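Local coordinates for protein carbonic anhydrase (Neosartorya fumigata, PDB 7COI) that probably catalyses the reversible hydration of carbon dioxide to hydrogencarbonate as a zinc-dependent beta-class carbonic anhydrase, at residues H175-G186 with R216-A224. Residues are numbered along the deposited sequence; the frame is centred on the assembly and turned at random.
With ZN (zinc ion), chain F; ACT (acetate ion), chain E.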
ATOM      1  N   HIS A 175     -21.797   5.908   7.747  1.00 14.56           N
ATOM      2  CA  HIS A 175     -22.555   6.423   8.913  1.00 16.92           C
ATOM      3  C   HIS A 175     -22.676   7.935   8.780  1.00 16.47           C
ATOM      4  O   HIS A 175     -21.912   8.576   8.029  1.00 17.65           O
ATOM      5  CB  HIS A 175     -21.991   5.928  10.255  1.00 17.70           C
ATOM      6  CG  HIS A 175     -20.668   6.547  10.500  1.00 17.49           C
ATOM      7  ND1 HIS A 175     -20.520   7.613  11.381  1.00 17.19           N
ATOM      8  CD2 HIS A 175     -19.464   6.319   9.932  1.00 16.23           C
ATOM      9  CE1 HIS A 175     -19.280   8.020  11.377  1.00 17.74           C
ATOM     10  NE2 HIS A 175     -18.638   7.220  10.526  1.00 15.70           N
ATOM     11  N   THR A 176     -23.676   8.474   9.461  1.00 18.07           N
ATOM     12  CA  THR A 176     -23.890   9.928   9.566  1.00 19.08           C
ATOM     13  C   THR A 176     -22.790  10.499  10.461  1.00 19.55           C
ATOM     14  O   THR A 176     -22.295   9.776  11.382  1.00 19.17           O
ATOM     15  CB  THR A 176     -25.319  10.223  10.055  1.00 19.73           C
ATOM     16  OG1 THR A 176     -25.448   9.753  11.398  1.00 21.06           O
ATOM     17  CG2 THR A 176     -26.360   9.583   9.173  1.00 22.55           C
ATOM     18  N   LYS A 177     -22.448  11.766  10.250  1.00 18.75           N
ATOM     19  CA  LYS A 177     -21.429  12.492  11.061  1.00 21.45           C
ATOM     20  C   LYS A 177     -20.051  11.816  10.920  1.00 19.32           C
ATOM     21  O   LYS A 177     -19.329  11.753  11.914  1.00 20.25           O
ATOM     22  CB  LYS A 177     -21.862  12.538  12.522  1.00 26.42           C
ATOM     23  CG  LYS A 177     -23.298  13.015  12.742  1.00 31.20           C
ATOM     24  CD  LYS A 177     -23.468  14.465  12.422  1.00 37.23           C
ATOM     25  CE  LYS A 177     -22.876  15.364  13.495  1.00 45.70           C
ATOM     26  NZ  LYS A 177     -22.112  16.521  12.952  1.00 52.06           N
ATOM     27  N   CYS A 178     -19.731  11.293   9.743  1.00 19.07           N
ATOM     28  CA  CYS A 178     -18.414  10.632   9.469  1.00 19.34           C
ATOM     29  C   CYS A 178     -17.349  11.702   9.290  1.00 19.54           C
ATOM     30  O   CYS A 178     -17.417  12.430   8.299  1.00 17.61           O
ATOM     31  CB  CYS A 178     -18.480   9.712   8.255  1.00 17.66           C
ATOM     32  SG  CYS A 178     -16.916   8.835   7.999  1.00 17.18           S
ATOM     33  N   GLY A 179     -16.363  11.746  10.199  1.00 22.77           N
ATOM     34  CA  GLY A 179     -15.214  12.677  10.147  1.00 21.48           C
ATOM     35  C   GLY A 179     -14.350  12.501   8.912  1.00 18.75           C
ATOM     36  O   GLY A 179     -13.786  13.486   8.457  1.00 16.74           O
ATOM     37  N   GLY A 180     -14.222  11.299   8.357  1.00 19.49           N
ATOM     38  CA  GLY A 180     -13.436  11.076   7.138  1.00 19.63           C
ATOM     39  C   GLY A 180     -14.150  11.636   5.942  1.00 19.49           C
ATOM     40  O   GLY A 180     -13.543  12.317   5.116  1.00 19.79           O
ATOM     41  N   VAL A 181     -15.455  11.407   5.859  1.00 17.52           N
ATOM     42  CA  VAL A 181     -16.268  12.007   4.766  1.00 18.30           C
ATOM     43  C   VAL A 181     -16.182  13.539   4.894  1.00 18.67           C
ATOM     44  O   VAL A 181     -15.944  14.223   3.872  1.00 19.90           O
ATOM     45  CB  VAL A 181     -17.702  11.473   4.825  1.00 17.61           C
ATOM     46  CG1 VAL A 181     -18.605  12.241   3.870  1.00 17.40           C
ATOM     47  CG2 VAL A 181     -17.722   9.973   4.529  1.00 18.72           C
ATOM     48  N   ALA A 182     -16.360  14.084   6.094  1.00 20.38           N
ATOM     49  CA  ALA A 182     -16.298  15.560   6.302  1.00 20.50           C
ATOM     50  C   ALA A 182     -14.912  16.104   5.897  1.00 21.90           C
ATOM     51  O   ALA A 182     -14.821  17.166   5.237  1.00 19.71           O
ATOM     52  CB  ALA A 182     -16.654  15.912   7.719  1.00 20.28           C
ATOM     53  N   ALA A 183     -13.830  15.413   6.257  1.00 20.76           N
ATOM     54  CA  ALA A 183     -12.455  15.828   5.895  1.00 19.34           C
ATOM     55  C   ALA A 183     -12.349  15.961   4.370  1.00 19.57           C
ATOM     56  O   ALA A 183     -11.735  16.944   3.876  1.00 20.72           O
ATOM     57  CB  ALA A 183     -11.463  14.841   6.444  1.00 19.53           C
ATOM     58  N   ALA A 184     -12.919  15.009   3.613  1.00 17.64           N
ATOM     59  CA  ALA A 184     -12.838  15.008   2.143  1.00 17.22           C
ATOM     60  C   ALA A 184     -13.579  16.221   1.550  1.00 18.77           C
ATOM     61  O   ALA A 184     -13.243  16.630   0.437  1.00 19.21           O
ATOM     62  CB  ALA A 184     -13.358  13.711   1.576  1.00 17.25           C
ATOM     63  N   LEU A 185     -14.597  16.741   2.239  1.00 20.97           N
ATOM     64  CA  LEU A 185     -15.378  17.921   1.759  1.00 23.46           C
ATOM     65  C   LEU A 185     -14.688  19.236   2.167  1.00 23.05           C
ATOM     66  O   LEU A 185     -15.140  20.314   1.695  1.00 22.47           O
ATOM     67  CB  LEU A 185     -16.792  17.835   2.346  1.00 23.11           C
ATOM     68  CG  LEU A 185     -17.691  16.787   1.694  1.00 25.95           C
ATOM     69  CD1 LEU A 185     -18.880  16.447   2.601  1.00 28.48           C
ATOM     70  CD2 LEU A 185     -18.158  17.254   0.319  1.00 26.88           C
ATOM     71  N   GLY A 186     -13.681  19.179   3.029  1.00 24.78           N
ATOM     72  CA  GLY A 186     -12.815  20.328   3.408  1.00 24.34           C
ATOM     73  C   GLY A 186     -11.587  20.433   2.509  1.00 26.40           C
ATOM     74  O   GLY A 186     -11.413  19.591   1.626  1.00 29.63           O
ATOM     75  N   ARG A 216     -24.205  21.576   4.509  1.00 67.93           N
ATOM     76  CA  ARG A 216     -22.984  20.844   4.941  1.00 73.37           C
ATOM     77  C   ARG A 216     -23.427  19.480   5.479  1.00 73.61           C
ATOM     78  O   ARG A 216     -22.804  18.469   5.089  1.00 71.77           O
ATOM     79  CB  ARG A 216     -22.149  21.676   5.922  1.00 72.39           C
ATOM     80  CG  ARG A 216     -21.393  20.905   6.998  1.00 73.61           C
ATOM     81  CD  ARG A 216     -20.363  19.882   6.556  1.00 71.49           C
ATOM     82  NE  ARG A 216     -19.367  20.305   5.572  1.00 75.63           N
ATOM     83  CZ  ARG A 216     -18.042  20.198   5.708  1.00 73.30           C
ATOM     84  NH1 ARG A 216     -17.508  19.716   6.821  1.00 64.36           N
ATOM     85  NH2 ARG A 216     -17.247  20.597   4.725  1.00 71.26           N
ATOM     86  N   ASP A 217     -24.456  19.424   6.331  1.00 65.56           N
ATOM     87  CA  ASP A 217     -24.827  18.135   6.974  1.00 57.87           C
ATOM     88  C   ASP A 217     -25.399  17.179   5.923  1.00 48.40           C
ATOM     89  O   ASP A 217     -25.084  15.992   6.029  1.00 43.27           O
ATOM     90  CB  ASP A 217     -25.708  18.342   8.206  1.00 61.97           C
ATOM     91  CG  ASP A 217     -24.869  18.600   9.452  1.00 65.51           C
ATOM     92  OD1 ASP A 217     -23.875  17.878   9.629  1.00 65.23           O
ATOM     93  OD2 ASP A 217     -25.197  19.520  10.221  1.00 64.94           O
ATOM     94  N   GLU A 218     -26.185  17.676   4.972  1.00 40.91           N
ATOM     95  CA  GLU A 218     -26.770  16.840   3.890  1.00 44.30           C
ATOM     96  C   GLU A 218     -25.636  16.347   2.982  1.00 42.92           C
ATOM     97  O   GLU A 218     -25.726  15.211   2.540  1.00 34.42           O
ATOM     98  CB  GLU A 218     -27.762  17.616   3.019  1.00 45.74           C
ATOM     99  CG  GLU A 218     -29.098  17.925   3.661  1.00 49.36           C
ATOM    100  CD  GLU A 218     -29.993  18.804   2.780  1.00 54.80           C
ATOM    101  OE1 GLU A 218     -29.497  19.826   2.206  1.00 53.26           O
ATOM    102  OE2 GLU A 218     -31.198  18.460   2.640  1.00 52.26           O
ATOM    103  N   ALA A 219     -24.631  17.178   2.686  1.00 40.82           N
ATOM    104  CA  ALA A 219     -23.487  16.821   1.808  1.00 41.54           C
ATOM    105  C   ALA A 219     -22.684  15.685   2.445  1.00 34.38           C
ATOM    106  O   ALA A 219     -22.284  14.762   1.707  1.00 35.35           O
ATOM    107  CB  ALA A 219     -22.597  18.017   1.542  1.00 41.67           C
ATOM    108  N   VAL A 220     -22.491  15.725   3.761  1.00 31.47           N
ATOM    109  CA  VAL A 220     -21.731  14.683   4.505  1.00 36.72           C
ATOM    110  C   VAL A 220     -22.511  13.374   4.386  1.00 34.73           C
ATOM    111  O   VAL A 220     -21.899  12.361   4.136  1.00 30.75           O
ATOM    112  CB  VAL A 220     -21.460  15.071   5.968  1.00 37.15           C
ATOM    113  CG1 VAL A 220     -21.002  13.887   6.804  1.00 37.89           C
ATOM    114  CG2 VAL A 220     -20.458  16.211   6.060  1.00 40.60           C
ATOM    115  N   VAL A 221     -23.840  13.401   4.509  1.00 30.74           N
ATOM    116  CA  VAL A 221     -24.666  12.180   4.334  1.00 26.90           C
ATOM    117  C   VAL A 221     -24.589  11.734   2.881  1.00 24.88           C
ATOM    118  O   VAL A 221     -24.433  10.532   2.680  1.00 25.57           O
ATOM    119  CB  VAL A 221     -26.121  12.413   4.787  1.00 30.85           C
ATOM    120  CG1 VAL A 221     -27.059  11.303   4.331  1.00 29.76           C
ATOM    121  CG2 VAL A 221     -26.167  12.578   6.297  1.00 31.99           C
ATOM    122  N   ARG A 222     -24.741  12.630   1.909  1.00 26.25           N
ATOM    123  CA  ARG A 222     -24.814  12.258   0.476  1.00 25.47           C
ATOM    124  C   ARG A 222     -23.485  11.628   0.088  1.00 22.83           C
ATOM    125  O   ARG A 222     -23.487  10.577  -0.545  1.00 20.64           O
ATOM    126  CB  ARG A 222     -25.100  13.461  -0.427  1.00 29.08           C
ATOM    127  CG  ARG A 222     -25.233  13.117  -1.907  1.00 30.97           C
ATOM    128  CD  ARG A 222     -26.288  12.091  -2.246  1.00 38.21           C
ATOM    129  NE  ARG A 222     -27.586  12.642  -1.847  1.00 47.98           N
ATOM    130  CZ  ARG A 222     -28.290  13.579  -2.507  1.00 51.02           C
ATOM    131  NH1 ARG A 222     -27.870  14.087  -3.655  1.00 50.45           N
ATOM    132  NH2 ARG A 222     -29.433  14.004  -2.001  1.00 53.80           N
ATOM    133  N   LEU A 223     -22.387  12.253   0.470  1.00 21.54           N
ATOM    134  CA  LEU A 223     -21.048  11.720   0.105  1.00 20.87           C
ATOM    135  C   LEU A 223     -20.831  10.383   0.824  1.00 19.51           C
ATOM    136  O   LEU A 223     -20.216   9.490   0.219  1.00 18.75           O
ATOM    137  CB  LEU A 223     -19.969  12.748   0.447  1.00 20.22           C
ATOM    138  CG  LEU A 223     -18.561  12.342   0.023  1.00 20.98           C
ATOM    139  CD1 LEU A 223     -18.495  11.932  -1.435  1.00 22.09           C
ATOM    140  CD2 LEU A 223     -17.583  13.458   0.287  1.00 20.36           C
ATOM    141  N   ALA A 224     -21.304  10.219   2.057  1.00 19.18           N
ATOM    142  CA  ALA A 224     -21.226   8.932   2.792  1.00 19.94           C
ATOM    143  C   ALA A 224     -21.965   7.854   2.003  1.00 21.27           C
ATOM    144  O   ALA A 224     -21.478   6.763   1.888  1.00 15.86           O
ATOM    145  CB  ALA A 224     -21.771   9.089   4.195  1.00 20.56           C
TER
HETATM  146 ZN    ZN F 302     -16.618   7.588   9.926  1.00 17.55          ZN
HETATM  147  C   ACT E 301     -14.585   8.769  11.860  1.00 25.67           C
HETATM  148  O   ACT E 301     -14.486   8.800  13.082  1.00 26.20           O
HETATM  149  OXT ACT E 301     -15.933   8.866  11.291  1.00 18.89           O
HETATM  150  CH3 ACT E 301     -13.394   8.616  10.910  1.00 29.78           C
HETATM  151  O   HOH W   1     -22.070  15.734   9.705  1.00 42.04           O
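The Arg216 guanidinium lies obliquely against the end of helix 179-185, NH2 3.7 Å from Leu185 CB and NH1 near Ala182 CB; the group is poorly ordered. The other flat group, the His175 ring, is gripped at its edge: NE2 binds the zinc ion at 2.1 Å, and acetate OXT, the ion's neighbouring ligand, lies in the ring plane. Cys178 SG is a further ligand. With SG anti to the backbone N (chi1 -176°), Cys178 also N-caps helix 179-185, SG accepting a weak bond from Val181 N. Gly179 N donates to the acetate oxygen, which probably sits where water or substrate would bind.

Behind the metal loop the contact is apolar. Ala224 CB touches His175 O at 3.9 Å, while Val220 CG1 packs against the backbone N of Cys178. Val181 CG1 is pressed to 3.3 Å from Val220 O and touches Leu223 CB as the Val181 and Leu223 side chains slide past each other. Leu185 is a knob in the hole formed by Arg216, Ala219, Val220 and Leu223; it and Leu223 reach toward each other tip to tip, Leu185 CG 3.6 Å from Leu223 CD2. On the exposed side, Lys177 NZ and Asp217 OD1 form a long salt bridge of 4.0 Å, bridged by a water that accepts weakly from NZ and donates to OD1.

Segments 179-185 and 216-224 cross at 110°, axes 9.2 Å apart. Helix 193-206 packs on Ala184 and Leu223, Cys119 from strand 114-119 completes the zinc site, and Thr176, just past strand 169-175, is backbone hydrogen-bonded to Tyr257 of neighbouring strand 251-257, anchoring the loop into helix 179-185 beside the sheet.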